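Local coordinates for protein probable aminotransferase (Pseudomonas aeruginosa, PDB 5YKR) that is a probable aminotransferase of the class-III family, a pyridoxal-phosphate-dependent enzyme with two subunits in its assembly, at residues 161-166 / 200-205. Residues are numbered along the deposited sequence; the frame is centred on the assembly and turned at random.
Sequences VFNCNY and TRLVEF
Leu-202 pushes its CD1 methyl into the backbone hollow between Val-161 and Asn-163, 3.4 Å from Val-161 O. Its first torsion (chi1 -174°) sets CG anti to the backbone N, and from there the isobutyl group bends toward 161-166. At the side of that hollow, Val-161 CG2 touches Leu-202 CD1 at 3.9 Å and, from another side, the CG2 methyl of Thr-200. Two parallel bridges, Val-161 with Leu-202 and Phe-162 with Val-203, fix this register; Val-161 N donates to Arg-201 O, and Val-203 N to Val-161 O. This is where strand 200-203, outermost within this chain, joins strand 158-162 in the seven-stranded mixed sheet of the PLP-dependent aminotransferase fold. On the side of the sheet bearing Phe-162 and Val-203, the face of the Phe-162 ring is the surface met by the edge of Phe-205, whose CD1 lies above the rim near Phe-162 CG. The pair is T-shaped: the planes stand 81° apart and the centroids lie 5.5 Å apart. At the Phe-162 ring edge lies the Glu-204 carbonyl carbon, while Val-223 and Thr-225 of strand 220-225 add further contacts to this ring. Asn-163 N donates to Val-203 O at 2.9 Å, one residue after the Phe-162 bridge. Asn-163 and Glu-204 then run side by side: ND2 of Asn-163 meets the syn side of Glu-204 OE2 at 2.9 Å, though 33° out of the carboxylate plane. A water bridges the two segments, donating to Asn-163 O and Glu-204 OE1 and accepting from Phe-205 N. Glu-204 OE1 is additionally bonded to Gly-399 N, and Asn-163 OD1 to Phe-177 N.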
ATOM      1  N   VAL A 161     -12.883  -5.144  17.128  1.00  9.22           N
ATOM      2  CA  VAL A 161     -11.462  -5.216  17.349  1.00  9.63           C
ATOM      3  C   VAL A 161     -11.216  -5.304  18.875  1.00 10.26           C
ATOM      4  O   VAL A 161     -12.123  -5.075  19.690  1.00  9.94           O
ATOM      5  CB  VAL A 161     -10.663  -4.094  16.717  1.00 10.55           C
ATOM      6  CG1 VAL A 161     -10.845  -4.084  15.204  1.00 12.47           C
ATOM      7  CG2 VAL A 161     -11.048  -2.743  17.314  1.00 11.22           C
ATOM      8  N   PHE A 162      -9.977  -5.638  19.239  1.00 10.59           N
ATOM      9  CA  PHE A 162      -9.582  -5.779  20.641  1.00 10.19           C
ATOM     10  C   PHE A 162      -8.764  -4.594  21.122  1.00 10.35           C
ATOM     11  O   PHE A 162      -7.991  -3.981  20.375  1.00  9.99           O
ATOM     12  CB  PHE A 162      -8.857  -7.122  20.850  1.00 11.20           C
ATOM     13  CG  PHE A 162      -9.758  -8.308  20.578  1.00 12.10           C
ATOM     14  CD1 PHE A 162     -10.726  -8.663  21.481  1.00 13.88           C
ATOM     15  CD2 PHE A 162      -9.703  -9.000  19.415  1.00 16.72           C
ATOM     16  CE1 PHE A 162     -11.593  -9.709  21.247  1.00 14.08           C
ATOM     17  CE2 PHE A 162     -10.578 -10.029  19.156  1.00 16.52           C
ATOM     18  CZ  PHE A 162     -11.528 -10.390  20.068  1.00 15.07           C
ATOM     19  N   ASN A 163      -8.907  -4.270  22.405  1.00 10.33           N
ATOM     20  CA  ASN A 163      -8.215  -3.107  22.943  1.00 10.28           C
ATOM     21  C   ASN A 163      -6.684  -3.331  22.824  1.00 10.20           C
ATOM     22  O   ASN A 163      -6.180  -4.428  23.143  1.00 11.53           O
ATOM     23  CB  ASN A 163      -8.652  -2.870  24.405  1.00 10.38           C
ATOM     24  CG  ASN A 163      -8.239  -1.513  24.941  1.00 10.69           C
ATOM     25  OD1 ASN A 163      -8.131  -0.523  24.212  1.00 12.62           O
ATOM     26  ND2 ASN A 163      -7.886  -1.493  26.258  1.00 11.58           N
ATOM     27  N   CYS A 164      -5.996  -2.302  22.373  1.00  9.40           N
ATOM     28  CA  CYS A 164      -4.540  -2.294  22.144  1.00 10.25           C
ATOM     29  C   CYS A 164      -4.090  -3.235  21.035  1.00 10.40           C
ATOM     30  O   CYS A 164      -2.923  -3.617  20.977  1.00 11.41           O
ATOM     31  CB  CYS A 164      -3.739  -2.524  23.446  1.00 11.07           C
ATOM     32  SG  CYS A 164      -4.167  -1.362  24.738  1.00 14.47           S
ATOM     33  N   ASN A 165      -4.990  -3.448  20.067  1.00  9.98           N
ATOM     34  CA  ASN A 165      -4.659  -4.083  18.809  1.00  9.90           C
ATOM     35  C   ASN A 165      -3.646  -3.256  18.008  1.00  9.46           C
ATOM     36  O   ASN A 165      -3.473  -2.045  18.234  1.00 10.14           O
ATOM     37  CB  ASN A 165      -5.917  -4.225  17.933  1.00 10.03           C
ATOM     38  CG  ASN A 165      -6.426  -2.902  17.374  1.00  9.70           C
ATOM     39  OD1 ASN A 165      -5.840  -2.380  16.444  1.00  9.80           O
ATOM     40  ND2 ASN A 165      -7.507  -2.346  17.959  1.00  9.64           N
ATOM     41  N   TYR A 166      -3.054  -3.895  17.001  1.00  9.26           N
ATOM     42  CA  TYR A 166      -2.568  -3.113  15.831  1.00  9.65           C
ATOM     43  C   TYR A 166      -2.783  -3.942  14.596  1.00  9.31           C
ATOM     44  O   TYR A 166      -2.368  -5.101  14.539  1.00 10.96           O
ATOM     45  CB  TYR A 166      -1.095  -2.667  15.913  1.00 10.86           C
ATOM     46  CG  TYR A 166      -0.697  -1.712  14.789  1.00 12.26           C
ATOM     47  CD1 TYR A 166      -1.251  -0.454  14.749  1.00 12.44           C
ATOM     48  CD2 TYR A 166       0.194  -2.060  13.783  1.00 13.39           C
ATOM     49  CE1 TYR A 166      -0.954   0.450  13.759  1.00 11.54           C
ATOM     50  CE2 TYR A 166       0.519  -1.130  12.768  1.00 12.33           C
ATOM     51  CZ  TYR A 166      -0.074   0.129  12.788  1.00 12.23           C
ATOM     52  OH  TYR A 166       0.209   1.088  11.806  1.00 12.74           O
ATOM     53  N   THR A 200     -17.441   0.479  14.886  1.00 11.72           N
ATOM     54  CA  THR A 200     -16.599  -0.370  15.690  1.00 11.24           C
ATOM     55  C   THR A 200     -17.247  -0.729  17.022  1.00 12.11           C
ATOM     56  O   THR A 200     -17.882   0.123  17.655  1.00 13.65           O
ATOM     57  CB  THR A 200     -15.249   0.347  15.963  1.00 11.28           C
ATOM     58  OG1 THR A 200     -14.737   0.906  14.749  1.00 12.14           O
ATOM     59  CG2 THR A 200     -14.236  -0.525  16.657  1.00 10.78           C
ATOM     60  N   ARG A 201     -17.057  -1.998  17.423  1.00 10.29           N
ATOM     61  CA  ARG A 201     -17.321  -2.446  18.790  1.00 10.96           C
ATOM     62  C   ARG A 201     -15.991  -2.927  19.362  1.00 11.04           C
ATOM     63  O   ARG A 201     -15.264  -3.692  18.728  1.00 15.28           O
ATOM     64  CB  ARG A 201     -18.421  -3.477  18.885  1.00 11.52           C
ATOM     65  CG  ARG A 201     -19.792  -2.945  18.485  1.00 12.37           C
ATOM     66  CD  ARG A 201     -20.887  -4.017  18.653  1.00 12.77           C
ATOM     67  NE  ARG A 201     -22.216  -3.523  18.268  1.00 12.54           N
ATOM     68  CZ  ARG A 201     -22.941  -2.703  19.022  1.00 12.44           C
ATOM     69  NH1 ARG A 201     -22.522  -2.319  20.244  1.00 11.84           N
ATOM     70  NH2 ARG A 201     -24.093  -2.283  18.588  1.00 12.87           N
ATOM     71  N   LEU A 202     -15.633  -2.420  20.525  1.00 10.73           N
ATOM     72  CA  LEU A 202     -14.359  -2.738  21.180  1.00 10.10           C
ATOM     73  C   LEU A 202     -14.573  -3.690  22.339  1.00 10.49           C
ATOM     74  O   LEU A 202     -15.511  -3.530  23.136  1.00 10.94           O
ATOM     75  CB  LEU A 202     -13.713  -1.464  21.644  1.00 10.37           C
ATOM     76  CG  LEU A 202     -12.313  -1.570  22.220  1.00 11.13           C
ATOM     77  CD1 LEU A 202     -11.322  -2.114  21.180  1.00 11.61           C
ATOM     78  CD2 LEU A 202     -11.805  -0.230  22.823  1.00 10.92           C
ATOM     79  N   VAL A 203     -13.711  -4.686  22.435  1.00 10.76           N
ATOM     80  CA  VAL A 203     -13.691  -5.669  23.500  1.00 13.10           C
ATOM     81  C   VAL A 203     -12.268  -5.880  23.977  1.00 11.79           C
ATOM     82  O   VAL A 203     -11.330  -5.631  23.213  1.00 11.59           O
ATOM     83  CB  VAL A 203     -14.314  -7.002  22.960  1.00 17.56           C
ATOM     84  CG1 VAL A 203     -14.479  -8.018  24.011  1.00 21.28           C
ATOM     85  CG2 VAL A 203     -15.667  -6.747  22.263  1.00 17.83           C
ATOM     86  N   GLU A 204     -12.070  -6.328  25.201  1.00 12.39           N
ATOM     87  CA  GLU A 204     -10.743  -6.821  25.612  1.00 12.57           C
ATOM     88  C   GLU A 204     -10.569  -8.249  25.092  1.00 12.27           C
ATOM     89  O   GLU A 204     -11.527  -9.054  25.041  1.00 12.45           O
ATOM     90  CB  GLU A 204     -10.569  -6.854  27.140  1.00 14.08           C
ATOM     91  CG  GLU A 204     -10.390  -5.507  27.810  1.00 15.50           C
ATOM     92  CD  GLU A 204      -9.110  -4.774  27.522  1.00 14.47           C
ATOM     93  OE1 GLU A 204      -8.161  -5.301  26.913  1.00 15.50           O
ATOM     94  OE2 GLU A 204      -9.055  -3.586  27.905  1.00 15.06           O
ATOM     95  N   PHE A 205      -9.322  -8.577  24.756  1.00 12.53           N
ATOM     96  CA  PHE A 205      -8.941  -9.983  24.439  1.00 13.13           C
ATOM     97  C   PHE A 205      -9.262 -10.873  25.638  1.00 13.44           C
ATOM     98  O   PHE A 205      -9.324 -10.394  26.791  1.00 13.52           O
ATOM     99  CB  PHE A 205      -7.454 -10.009  24.109  1.00 13.29           C
ATOM    100  CG  PHE A 205      -6.965 -11.124  23.223  1.00 12.87           C
ATOM    101  CD1 PHE A 205      -7.403 -11.257  21.939  1.00 12.97           C
ATOM    102  CD2 PHE A 205      -5.882 -11.945  23.637  1.00 14.29           C
ATOM    103  CE1 PHE A 205      -6.888 -12.215  21.102  1.00 13.49           C
ATOM    104  CE2 PHE A 205      -5.337 -12.876  22.782  1.00 14.24           C
ATOM    105  CZ  PHE A 205      -5.858 -13.028  21.514  1.00 14.29           C
TER
HETATM  106  O   HOH W   1      -7.306  -6.476  24.676  1.00 12.05           O